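Uncharacterized protein DUF1470 (Jannaschia sp. CCS1, PDB 3H0N) is of unknown function but, with an ABATE domain joined to a treble-clef zinc finger, possibly acts as a transcription regulator. Local coordinates at residues 103-106 against 110-113; 11-16 against 45-50; 94-99 against 121-126; 39-44 against 53-58. All coordinates share one frame; numbering follows the deposited sequence.

Contact 1: 103-106 against 110-113; sequences AQDP and WRLH. With NI (nickel (II) ion), chain C.
In the conformer described here, one of two, Q104 lies over the indole of W110. Its CB stands above the centre of the six-membered ring, 3.9 Å from the centroid and only 3° off the normal, a CH-pi contact. The extended side chain then runs along the same face, and in this conformer the amide stacks on the ring with the planes 26° apart; NE2 is fixed by a hydrogen bond to the carbonyl of G108 in the turn. On the face that carries A103 and R111, R111 reaches D105 just past the strand end in a salt bridge, R111 NE to D105 OD2 at 2.9 Å. The N-H points almost straight at the oxygen (175°), in the guanidinium plane but above that of the carboxylate, and one water joins OD2 to R111 NH2. A second water ties D105 OD1 to H113 NE2, while the opposite nitrogen, H113 ND1, binds nickel at 2.5 Å together with H115. A103 CB packs against the H113 ring, 3.9 Å from CD2. Beneath these side chains A103 and R111 exchange two backbone hydrogen bonds, the hydrogen-bonded pair of a two-stranded antiparallel beta hairpin that carries one ligand of the nickel site.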
loop_
_atom_site.group_PDB
_atom_site.type_symbol
_atom_site.label_atom_id
_atom_site.label_comp_id
_atom_site.label_asym_id
_atom_site.label_seq_id
_atom_site.Cartn_x
_atom_site.Cartn_y
_atom_site.Cartn_z
ATOM N N ALA A 103 -1.171 0.702 -13.904
ATOM C CA ALA A 103 -0.700 0.755 -15.297
ATOM C C ALA A 103 0.178 -0.427 -15.592
ATOM O O ALA A 103 0.733 -1.033 -14.673
ATOM C CB ALA A 103 0.068 2.076 -15.547
ATOM N N GLN A 104 0.327 -0.755 -16.859
ATOM C CA GLN A 104 1.092 -1.911 -17.253
ATOM C C GLN A 104 2.468 -1.482 -17.794
ATOM O O GLN A 104 2.507 -0.671 -18.756
ATOM C CB GLN A 104 0.271 -2.622 -18.310
ATOM C CG GLN A 104 0.733 -3.968 -18.627
ATOM C CD GLN A 104 -0.174 -4.611 -19.656
ATOM O OE1 GLN A 104 -0.681 -3.935 -20.563
ATOM N NE2 GLN A 104 -0.404 -5.909 -19.515
ATOM N N ASP A 105 3.562 -1.997 -17.189
ATOM C CA ASP A 105 4.930 -1.748 -17.625
ATOM C C ASP A 105 5.063 -2.259 -19.056
ATOM O O ASP A 105 4.298 -3.101 -19.491
ATOM C CB ASP A 105 5.925 -2.504 -16.743
ATOM C CG ASP A 105 6.113 -1.893 -15.386
ATOM O OD1 ASP A 105 5.713 -0.731 -15.131
ATOM O OD2 ASP A 105 6.773 -2.549 -14.554
ATOM N N PRO A 106 6.069 -1.767 -19.793
ATOM C CA PRO A 106 6.253 -2.275 -21.162
ATOM C C PRO A 106 6.427 -3.791 -21.268
ATOM O O PRO A 106 6.041 -4.357 -22.288
ATOM C CB PRO A 106 7.499 -1.522 -21.653
ATOM C CG PRO A 106 7.487 -0.238 -20.886
ATOM C CD PRO A 106 6.875 -0.575 -19.524
ATOM N N TRP A 110 1.633 -5.499 -14.442
ATOM C CA TRP A 110 0.772 -4.494 -13.849
ATOM C C TRP A 110 1.368 -4.004 -12.531
ATOM O O TRP A 110 1.857 -4.796 -11.712
ATOM C CB TRP A 110 -0.611 -5.078 -13.554
ATOM C CG TRP A 110 -1.388 -5.288 -14.753
ATOM C CD1 TRP A 110 -1.492 -6.454 -15.492
ATOM C CD2 TRP A 110 -2.168 -4.311 -15.449
ATOM N NE1 TRP A 110 -2.300 -6.250 -16.565
ATOM C CE2 TRP A 110 -2.737 -4.951 -16.577
ATOM C CE3 TRP A 110 -2.446 -2.954 -15.235
ATOM C CZ2 TRP A 110 -3.549 -4.274 -17.473
ATOM C CZ3 TRP A 110 -3.267 -2.289 -16.123
ATOM C CH2 TRP A 110 -3.805 -2.948 -17.231
ATOM N N ARG A 111 1.338 -2.692 -12.334
ATOM C CA ARG A 111 1.867 -2.023 -11.146
ATOM C C ARG A 111 0.856 -1.049 -10.614
ATOM O O ARG A 111 0.169 -0.385 -11.395
ATOM C CB ARG A 111 3.137 -1.248 -11.442
ATOM C CG ARG A 111 4.236 -1.979 -12.174
ATOM C CD ARG A 111 4.946 -2.837 -11.233
ATOM N NE ARG A 111 6.112 -3.463 -11.867
ATOM C CZ ARG A 111 6.798 -4.436 -11.281
ATOM N NH1 ARG A 111 6.456 -4.866 -10.076
ATOM N NH2 ARG A 111 7.827 -4.990 -11.924
ATOM N N LEU A 112 0.801 -0.912 -9.293
ATOM C CA LEU A 112 0.043 0.174 -8.655
ATOM C C LEU A 112 0.988 1.333 -8.425
ATOM O O LEU A 112 1.953 1.210 -7.649
ATOM C CB LEU A 112 -0.570 -0.256 -7.327
ATOM C CG LEU A 112 -1.483 0.776 -6.650
ATOM C CD1 LEU A 112 -2.669 1.251 -7.545
ATOM C CD2 LEU A 112 -1.987 0.275 -5.311
ATOM N N HIS A 113 0.762 2.448 -9.108
ATOM C CA HIS A 113 1.538 3.673 -8.936
ATOM C C HIS A 113 0.870 4.513 -7.895
ATOM O O HIS A 113 -0.335 4.643 -7.879
ATOM C CB HIS A 113 1.597 4.422 -10.255
ATOM C CG HIS A 113 2.337 3.664 -11.307
ATOM N ND1 HIS A 113 3.700 3.805 -11.504
ATOM C CD2 HIS A 113 1.925 2.708 -12.178
ATOM C CE1 HIS A 113 4.082 2.974 -12.465
ATOM N NE2 HIS A 113 3.027 2.294 -12.890
HETATM NI NI NI C . 5.077 5.275 -10.009
HETATM O O HOH W 1 3.298 0.343 -14.812
HETATM O O HOH W 2 8.493 -4.599 -14.902
#

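Contact 2: 11-16 against 45-50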
loop_
_atom_site.group_PDB
_atom_site.type_symbol
_atom_site.label_atom_id
_atom_site.label_comp_id
_atom_site.label_asym_id
_atom_site.label_seq_id
_atom_site.Cartn_x
_atom_site.Cartn_y
_atom_site.Cartn_z
ATOM N N GLY A 11 9.317 3.958 -2.759
ATOM C CA GLY A 11 9.258 5.207 -2.029
ATOM C C GLY A 11 10.186 5.209 -0.842
ATOM O O GLY A 11 10.875 6.192 -0.585
ATOM N N LEU A 12 10.198 4.103 -0.124
ATOM C CA LEU A 12 11.120 3.975 1.015
ATOM C C LEU A 12 12.563 4.057 0.572
ATOM O O LEU A 12 13.401 4.807 1.152
ATOM C CB LEU A 12 10.863 2.650 1.777
ATOM C CG LEU A 12 11.803 2.299 2.934
ATOM C CD1 LEU A 12 11.699 3.365 4.044
ATOM C CD2 LEU A 12 11.470 0.905 3.467
ATOM N N ARG A 13 12.907 3.308 -0.473
ATOM C CA ARG A 13 14.279 3.236 -0.948
ATOM C C ARG A 13 14.762 4.575 -1.479
ATOM O O ARG A 13 15.862 5.026 -1.138
ATOM C CB ARG A 13 14.369 2.198 -2.066
ATOM C CG ARG A 13 15.728 2.062 -2.709
ATOM C CD ARG A 13 15.777 0.992 -3.780
ATOM N NE ARG A 13 14.900 1.177 -4.930
ATOM C CZ ARG A 13 13.690 0.588 -5.133
ATOM N NH1 ARG A 13 13.084 -0.183 -4.241
ATOM N NH2 ARG A 13 13.079 0.827 -6.284
ATOM N N VAL A 14 13.957 5.219 -2.304
ATOM C CA VAL A 14 14.345 6.491 -2.878
ATOM C C VAL A 14 14.441 7.541 -1.763
ATOM O O VAL A 14 15.333 8.382 -1.774
ATOM C CB VAL A 14 13.379 6.907 -3.989
ATOM C CG1 VAL A 14 13.581 8.360 -4.428
ATOM C CG2 VAL A 14 13.535 6.000 -5.215
ATOM N N SER A 15 13.545 7.490 -0.779
ATOM C CA SER A 15 13.595 8.455 0.339
ATOM C C SER A 15 14.945 8.365 1.064
ATOM O O SER A 15 15.607 9.376 1.292
ATOM C CB SER A 15 12.506 8.161 1.378
ATOM O OG SER A 15 11.210 8.473 0.901
ATOM N N LEU A 16 15.346 7.148 1.392
ATOM C CA LEU A 16 16.629 6.925 2.097
ATOM C C LEU A 16 17.788 7.389 1.258
ATOM O O LEU A 16 18.685 8.098 1.745
ATOM C CB LEU A 16 16.809 5.449 2.459
ATOM C CG LEU A 16 15.761 4.891 3.432
ATOM C CD1 LEU A 16 15.782 3.343 3.392
ATOM C CD2 LEU A 16 15.965 5.377 4.873
ATOM N N LEU A 45 16.909 7.814 -9.651
ATOM C CA LEU A 45 15.636 7.479 -10.260
ATOM C C LEU A 45 15.778 6.483 -11.407
ATOM O O LEU A 45 14.867 6.349 -12.213
ATOM C CB LEU A 45 14.962 8.749 -10.802
ATOM C CG LEU A 45 14.770 9.848 -9.745
ATOM C CD1 LEU A 45 14.133 11.100 -10.376
ATOM C CD2 LEU A 45 13.996 9.335 -8.568
ATOM N N LYS A 46 16.900 5.760 -11.486
ATOM C CA LYS A 46 17.186 4.859 -12.628
ATOM C C LYS A 46 16.117 3.787 -12.852
ATOM O O LYS A 46 15.950 3.294 -13.962
ATOM C CB LYS A 46 18.548 4.182 -12.430
ATOM C CG LYS A 46 18.580 3.186 -11.254
ATOM C CD LYS A 46 19.987 2.627 -11.011
ATOM C CE LYS A 46 19.930 1.414 -10.077
ATOM N N ASP A 47 15.375 3.404 -11.819
ATOM C CA ASP A 47 14.388 2.321 -12.018
ATOM C C ASP A 47 13.177 2.805 -12.814
ATOM O O ASP A 47 12.347 1.994 -13.222
ATOM C CB ASP A 47 13.951 1.723 -10.674
ATOM C CG ASP A 47 15.082 0.975 -9.960
ATOM O OD1 ASP A 47 16.070 0.590 -10.623
ATOM O OD2 ASP A 47 14.974 0.778 -8.729
ATOM N N ASP A 48 13.074 4.131 -13.035
ATOM C CA ASP A 48 11.991 4.718 -13.816
ATOM C C ASP A 48 12.527 5.446 -15.036
ATOM O O ASP A 48 12.879 6.642 -14.981
ATOM C CB ASP A 48 11.145 5.689 -12.983
ATOM C CG ASP A 48 9.975 6.226 -13.769
ATOM O OD1 ASP A 48 9.602 5.603 -14.774
ATOM O OD2 ASP A 48 9.427 7.261 -13.392
ATOM N N PRO A 49 12.571 4.748 -16.175
ATOM C CA PRO A 49 13.080 5.374 -17.390
ATOM C C PRO A 49 12.325 6.625 -17.805
ATOM O O PRO A 49 12.909 7.539 -18.406
ATOM C CB PRO A 49 12.915 4.289 -18.448
ATOM C CG PRO A 49 12.950 3.018 -17.683
ATOM C CD PRO A 49 12.408 3.290 -16.322
ATOM N N ALA A 50 11.027 6.712 -17.500
ATOM C CA ALA A 50 10.254 7.893 -17.849
ATOM C C ALA A 50 10.724 9.163 -17.105
ATOM O O ALA A 50 10.865 10.230 -17.691
ATOM C CB ALA A 50 8.712 7.645 -17.629
HETATM O O HOH W 3 16.319 2.915 -6.573
#
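D47 and R13 meet through one oxygen and one nitrogen: R13 NH2 lies 3.1 Å from D47 OD2. This is a salt bridge, but the N-H is bent well away from the oxygen (127°), so the hydrogen bond in it is weak, and the guanidinium and carboxylate planes are turned 56° apart. R13 leaves the helix extended through CG and CD and then bends at chi3 (61°), which brings NH2 up to D47 OD2. A water in the guanidinium plane accepts from R13 NE at 2.8 Å and gives a weak bond to D47 OD2, adding a second, indirect link. The firmer hold on the arginine comes from the N-terminal residues, where L4 O and S6 O accept from NH1.

The other point of contact is apolar and buried. L45 points its CB away from the helix, yet CD2 turns back to 4.3 Å from V14 CG1, a loose touch between methyl groups. Both leucine and valine also pack on W125 of helix 121-138, and L45 reaches F63 of helix 58-78, so the pair belongs to a larger apolar core. On the loop side, D48 N bonds to L45 O and D48 OD1 accepts from A50 N. The arrangement is a type I beta turn between helices 38-44 and 49-54, with D48 as N-cap of the second, held against helix 10-22 in the helical core with helices 58-78 and 121-138.

Contact 3: 94-99 against 121-126. With NA (sodium ion), chain E; ACT (acetate ion), chain J.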
loop_
_atom_site.group_PDB
_atom_site.type_symbol
_atom_site.label_atom_id
_atom_site.label_comp_id
_atom_site.label_asym_id
_atom_site.label_seq_id
_atom_site.Cartn_x
_atom_site.Cartn_y
_atom_site.Cartn_z
ATOM N N ARG A 94 -1.437 15.584 0.831
ATOM C CA ARG A 94 -2.475 16.538 0.434
ATOM C C ARG A 94 -1.977 17.489 -0.683
ATOM O O ARG A 94 -2.634 17.685 -1.716
ATOM C CB ARG A 94 -2.932 17.354 1.626
ATOM C CG ARG A 94 -3.872 16.581 2.504
ATOM C CD ARG A 94 -4.600 17.560 3.406
ATOM N NE ARG A 94 -3.670 18.087 4.386
ATOM C CZ ARG A 94 -3.363 17.479 5.536
ATOM N NH1 ARG A 94 -3.938 16.342 5.881
ATOM N NH2 ARG A 94 -2.510 18.038 6.358
ATOM N N LYS A 95 -0.777 18.013 -0.507
ATOM C CA LYS A 95 -0.241 19.026 -1.436
ATOM C C LYS A 95 0.003 18.505 -2.840
ATOM O O LYS A 95 -0.195 19.230 -3.809
ATOM C CB LYS A 95 1.023 19.608 -0.855
ATOM C CG LYS A 95 1.713 20.638 -1.701
ATOM C CD LYS A 95 2.877 21.241 -0.925
ATOM C CE LYS A 95 3.507 22.368 -1.693
ATOM N NZ LYS A 95 4.547 23.071 -0.864
ATOM N N HIS A 96 0.425 17.249 -2.945
ATOM C CA HIS A 96 0.885 16.652 -4.191
ATOM C C HIS A 96 -0.061 15.537 -4.653
ATOM O O HIS A 96 -0.791 15.018 -3.844
ATOM C CB HIS A 96 2.308 16.163 -4.020
ATOM C CG HIS A 96 3.255 17.265 -3.722
ATOM N ND1 HIS A 96 3.549 18.232 -4.654
ATOM C CD2 HIS A 96 3.897 17.613 -2.586
ATOM C CE1 HIS A 96 4.387 19.109 -4.121
ATOM N NE2 HIS A 96 4.619 18.752 -2.872
ATOM N N PRO A 97 -0.039 15.192 -5.953
ATOM C CA PRO A 97 -0.977 14.197 -6.478
ATOM C C PRO A 97 -0.646 12.787 -6.013
ATOM O O PRO A 97 0.286 12.166 -6.507
ATOM C CB PRO A 97 -0.856 14.362 -8.017
ATOM C CG PRO A 97 -0.168 15.686 -8.230
ATOM C CD PRO A 97 0.671 15.917 -7.033
ATOM N N ALA A 98 -1.492 12.267 -5.112
ATOM C CA ALA A 98 -1.253 10.980 -4.500
ATOM C C ALA A 98 -2.348 9.937 -4.792
ATOM O O ALA A 98 -2.299 8.845 -4.230
ATOM C CB ALA A 98 -1.032 11.142 -3.013
ATOM N N THR A 99 -3.255 10.254 -5.727
ATOM C CA THR A 99 -4.251 9.292 -6.147
ATOM C C THR A 99 -3.513 8.135 -6.826
ATOM O O THR A 99 -2.782 8.337 -7.798
ATOM C CB THR A 99 -5.214 9.900 -7.178
ATOM O OG1 THR A 99 -5.910 11.017 -6.597
ATOM C CG2 THR A 99 -6.231 8.852 -7.719
ATOM N N LEU A 121 7.032 15.978 -12.193
ATOM C CA LEU A 121 8.121 15.092 -11.772
ATOM C C LEU A 121 8.473 15.189 -10.278
ATOM O O LEU A 121 8.538 14.184 -9.593
ATOM C CB LEU A 121 9.364 15.327 -12.667
ATOM C CG LEU A 121 10.499 14.290 -12.560
ATOM C CD1 LEU A 121 11.288 14.163 -13.869
ATOM C CD2 LEU A 121 11.432 14.645 -11.421
ATOM N N VAL A 122 8.727 16.394 -9.776
ATOM C CA VAL A 122 8.976 16.567 -8.349
ATOM C C VAL A 122 7.721 16.287 -7.500
ATOM O O VAL A 122 7.812 15.577 -6.486
ATOM C CB VAL A 122 9.644 17.921 -8.036
ATOM C CG1 VAL A 122 9.699 18.173 -6.514
ATOM C CG2 VAL A 122 11.038 17.960 -8.617
ATOM N N PRO A 123 6.539 16.756 -7.917
ATOM C CA PRO A 123 5.335 16.324 -7.182
ATOM C C PRO A 123 5.114 14.818 -7.155
ATOM O O PRO A 123 4.716 14.280 -6.129
ATOM C CB PRO A 123 4.217 17.054 -7.921
ATOM C CG PRO A 123 4.864 18.312 -8.376
ATOM C CD PRO A 123 6.236 17.877 -8.837
HETATM N N MSE A 124 5.385 14.136 -8.267
HETATM C CA MSE A 124 5.249 12.679 -8.318
HETATM C C MSE A 124 6.151 12.004 -7.286
HETATM O O MSE A 124 5.706 11.138 -6.521
HETATM C CB MSE A 124 5.574 12.112 -9.717
HETATM C CG MSE A 124 5.921 10.624 -9.748
HETATM SE SE MSE A 124 6.585 10.183 -11.544
HETATM C CE MSE A 124 7.197 8.383 -11.296
ATOM N N TRP A 125 7.429 12.374 -7.302
ATOM C CA TRP A 125 8.399 11.746 -6.385
ATOM C C TRP A 125 8.135 12.133 -4.940
ATOM O O TRP A 125 8.329 11.300 -4.064
ATOM C CB TRP A 125 9.838 11.994 -6.857
ATOM C CG TRP A 125 10.161 11.078 -7.997
ATOM C CD1 TRP A 125 10.194 11.386 -9.303
ATOM C CD2 TRP A 125 10.332 9.665 -7.894
ATOM N NE1 TRP A 125 10.431 10.235 -10.053
ATOM C CE2 TRP A 125 10.507 9.166 -9.201
ATOM C CE3 TRP A 125 10.371 8.778 -6.819
ATOM C CZ2 TRP A 125 10.701 7.800 -9.462
ATOM C CZ3 TRP A 125 10.561 7.430 -7.090
ATOM C CH2 TRP A 125 10.719 6.960 -8.378
ATOM N N THR A 126 7.605 13.323 -4.694
ATOM C CA THR A 126 7.175 13.706 -3.365
ATOM C C THR A 126 6.078 12.786 -2.877
ATOM O O THR A 126 6.141 12.280 -1.746
ATOM C CB THR A 126 6.726 15.170 -3.317
ATOM O OG1 THR A 126 7.819 16.001 -3.720
ATOM C CG2 THR A 126 6.318 15.546 -1.895
HETATM NA NA NA E . -2.900 15.366 -2.894
HETATM C C ACT J . -4.538 14.099 -7.468
HETATM O O ACT J . -4.447 13.182 -6.626
HETATM O OXT ACT J . -4.208 15.259 -7.071
HETATM C CH3 ACT J . -5.026 13.820 -8.859
HETATM O O HOH W 4 -3.830 13.470 -3.856
HETATM O O HOH W 5 -5.188 15.607 -1.827
HETATM O O HOH W 6 -3.559 16.606 -4.784
#
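H96 lays its imidazole against the start of helix 121-138, and here the packing is close: T126 CG2 comes to 3.3 Å from H96 CD2. T126 CB sits over one face of the ring, toward the rim, 4.1 Å from the centroid, as a CH-pi contact. K95 CG covers the opposite face, so the ring is sandwiched. At ND1 the ring meets P123 CB at 3.5 Å, and P97 lies alongside P123 with CD 3.8 Å from P123 CB. T126 is steadied by its own helix: OG1, anti to the carbonyl carbon (chi1 -59°), gives a hydrogen bond to V122 O and leaves CG2 turned to the histidine. No hydrogen bond crosses between the segments.

The contact joins the C-terminal end of helix 82-95 to the first turns of helix 121-138, the two helices that flank the beta hairpin in the ABATE domain. H96 is the first residue past the helix, and its carbonyl turns to the wet side, where H96 O binds sodium at 2.3 Å. R94 O, L93 O and three waters complete the coordination. Farther along, T99 OG1 donates at 2.6 Å to the O atom of an acetate probably from the crystallisation liquor, and one sodium-bound water bridges A98 N to that oxygen.

Contact 4: 39-44 against 53-58; sequences EDLHDL and AQLGDD
The last turns of helix 38-44 face the chain as it leaves helix 49-54, and H42 and L55 are the nearest pair of CA atoms, 7.5 Å apart. L55 carries nearly all of the contact from its side. It points at the helix, and its two methyls divide the work. CD1 sits over the imidazole of H42, 4.1 Å from the centroid and 12° off the normal, so it rests almost on the centre of the ring face in a CH-pi contact. The same methyl also lies against the helix backbone, 3.7 Å from L41 C. CD2 turns instead to the side chain of L41, which it meets at CB and CD1, the two leucines crossing at about a right angle; L55 CD1 comes to 3.9 Å from L41 CB as well.

The side chains of H42 and L55 run antiparallel, each passing alongside the other. With CG anti to the carbonyl carbon (chi1 -80°), the histidine ring reaches forward over the leucine and brings NE2 toward the L55 backbone. A water in the plane of the ring spans the remaining distance, 2.8 Å from H42 NE2 and 2.6 Å from L55 O, to which it donates. This bridge is the polar part of a contact that has no direct hydrogen bond between the segments.

L41 continues inward onto V60 and F63 of helix 58-78, while G56 N bonds to H59 ND1 near the start of that helix. On another side of helix 38-44, L44 packs on V14, D17 and L18 of helix 10-22, which places this short helix between helices 10-22 and 58-78.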
loop_
_atom_site.group_PDB
_atom_site.type_symbol
_atom_site.label_atom_id
_atom_site.label_comp_id
_atom_site.label_asym_id
_atom_site.label_seq_id
_atom_site.Cartn_x
_atom_site.Cartn_y
_atom_site.Cartn_z
ATOM N N GLU A 39 23.330 14.468 -12.182
ATOM C CA GLU A 39 23.830 13.084 -12.260
ATOM C C GLU A 39 23.366 12.197 -11.085
ATOM O O GLU A 39 23.099 10.998 -11.258
ATOM C CB GLU A 39 25.367 13.077 -12.323
ATOM C CG GLU A 39 25.944 13.592 -13.637
ATOM C CD GLU A 39 26.082 15.115 -13.727
ATOM O OE1 GLU A 39 25.739 15.853 -12.781
ATOM O OE2 GLU A 39 26.547 15.585 -14.791
ATOM N N ASP A 40 23.252 12.794 -9.894
ATOM C CA ASP A 40 22.767 12.103 -8.716
ATOM C C ASP A 40 21.321 11.694 -8.928
ATOM O O ASP A 40 20.904 10.602 -8.525
ATOM C CB ASP A 40 22.812 12.982 -7.459
ATOM C CG ASP A 40 24.219 13.392 -7.047
ATOM O OD1 ASP A 40 25.136 12.557 -7.129
ATOM O OD2 ASP A 40 24.395 14.540 -6.628
ATOM N N LEU A 41 20.553 12.562 -9.585
ATOM C CA LEU A 41 19.156 12.241 -9.858
ATOM C C LEU A 41 18.990 11.155 -10.921
ATOM O O LEU A 41 18.105 10.281 -10.798
ATOM C CB LEU A 41 18.391 13.503 -10.233
ATOM C CG LEU A 41 18.450 14.627 -9.179
ATOM C CD1 LEU A 41 17.618 15.818 -9.702
ATOM C CD2 LEU A 41 17.955 14.127 -7.826
ATOM N N HIS A 42 19.839 11.154 -11.953
ATOM C CA HIS A 42 19.782 10.070 -12.923
ATOM C C HIS A 42 19.993 8.691 -12.271
ATOM O O HIS A 42 19.306 7.719 -12.601
ATOM C CB HIS A 42 20.788 10.295 -14.047
ATOM C CG HIS A 42 20.304 11.258 -15.090
ATOM N ND1 HIS A 42 19.712 10.836 -16.258
ATOM C CD2 HIS A 42 20.302 12.610 -15.134
ATOM C CE1 HIS A 42 19.383 11.890 -16.987
ATOM N NE2 HIS A 42 19.714 12.982 -16.319
ATOM N N ASP A 43 20.894 8.623 -11.314
ATOM C CA ASP A 43 21.155 7.353 -10.667
ATOM C C ASP A 43 20.099 7.049 -9.605
ATOM O O ASP A 43 19.689 5.895 -9.470
ATOM C CB ASP A 43 22.541 7.356 -10.058
ATOM C CG ASP A 43 22.831 6.096 -9.297
ATOM O OD1 ASP A 43 22.843 5.023 -9.922
ATOM O OD2 ASP A 43 23.020 6.185 -8.082
ATOM N N LEU A 44 19.650 8.080 -8.875
ATOM C CA LEU A 44 18.583 7.921 -7.901
ATOM C C LEU A 44 17.296 7.319 -8.471
ATOM O O LEU A 44 16.662 6.445 -7.858
ATOM C CB LEU A 44 18.266 9.267 -7.251
ATOM C CG LEU A 44 17.169 9.279 -6.185
ATOM C CD1 LEU A 44 17.666 8.576 -4.875
ATOM C CD2 LEU A 44 16.712 10.693 -5.881
ATOM N N ALA A 53 14.154 10.183 -18.542
ATOM C CA ALA A 53 13.965 10.867 -19.797
ATOM C C ALA A 53 13.504 12.311 -19.692
ATOM O O ALA A 53 13.645 13.062 -20.644
ATOM C CB ALA A 53 12.940 10.085 -20.664
ATOM N N GLN A 54 12.933 12.698 -18.564
ATOM C CA GLN A 54 12.394 14.015 -18.353
ATOM C C GLN A 54 13.164 14.881 -17.348
ATOM O O GLN A 54 12.798 16.038 -17.149
ATOM C CB GLN A 54 10.916 13.908 -17.955
ATOM C CG GLN A 54 10.049 13.478 -19.141
ATOM C CD GLN A 54 9.824 14.536 -20.187
ATOM O OE1 GLN A 54 9.702 15.733 -19.845
ATOM N NE2 GLN A 54 9.748 14.124 -21.468
ATOM N N LEU A 55 14.255 14.355 -16.794
ATOM C CA LEU A 55 15.018 15.107 -15.813
ATOM C C LEU A 55 15.751 16.297 -16.455
ATOM O O LEU A 55 16.337 16.196 -17.522
ATOM C CB LEU A 55 16.068 14.183 -15.165
ATOM C CG LEU A 55 15.608 13.449 -13.924
ATOM C CD1 LEU A 55 16.658 12.334 -13.524
ATOM C CD2 LEU A 55 15.375 14.419 -12.771
ATOM N N GLY A 56 15.774 17.411 -15.733
ATOM C CA GLY A 56 16.558 18.576 -16.079
ATOM C C GLY A 56 17.151 19.215 -14.832
ATOM O O GLY A 56 16.765 18.884 -13.722
ATOM N N ASP A 57 18.047 20.185 -15.052
ATOM C CA ASP A 57 18.706 20.868 -13.927
ATOM C C ASP A 57 17.687 21.602 -13.073
ATOM O O ASP A 57 17.921 21.836 -11.880
ATOM C CB ASP A 57 19.795 21.832 -14.373
ATOM C CG ASP A 57 21.068 21.131 -14.829
ATOM O OD1 ASP A 57 21.224 19.914 -14.656
ATOM O OD2 ASP A 57 21.953 21.837 -15.353
ATOM N N ASP A 58 16.541 21.957 -13.639
ATOM C CA ASP A 58 15.473 22.618 -12.862
ATOM C C ASP A 58 14.894 21.742 -11.744
ATOM O O ASP A 58 14.310 22.254 -10.789
ATOM C CB ASP A 58 14.349 23.096 -13.767
ATOM C CG ASP A 58 13.774 21.983 -14.658
ATOM O OD1 ASP A 58 14.546 21.368 -15.433
ATOM O OD2 ASP A 58 12.544 21.807 -14.616
HETATM O O HOH W 7 18.466 14.748 -18.102
#

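Overall arrangement
Along the chain contacts 2 and 4 come first and interleave: 11-16, 39-44, 45-50, 53-58. Their centres are 11 Å apart and both use helix 49-54. Contact 3 follows and encloses contact 1, since the hairpin 101-104/110-113 is what the chain builds between helices 82-95 and 121-138. Helix 121-138 links the groups: W125 packs on V14 and L45 of contact 2, and L121 touches Q54 and L55 of contact 4. Contact 1 adjoins contact 3 in sequence but stands apart from contact 2, about 7 Å between nearest atoms, and from contact 4, 22 Å between centres. Contacts 2, 3 and 4 thus form a continuous helical body, while contacts 1 and 3 both touch the second subunit.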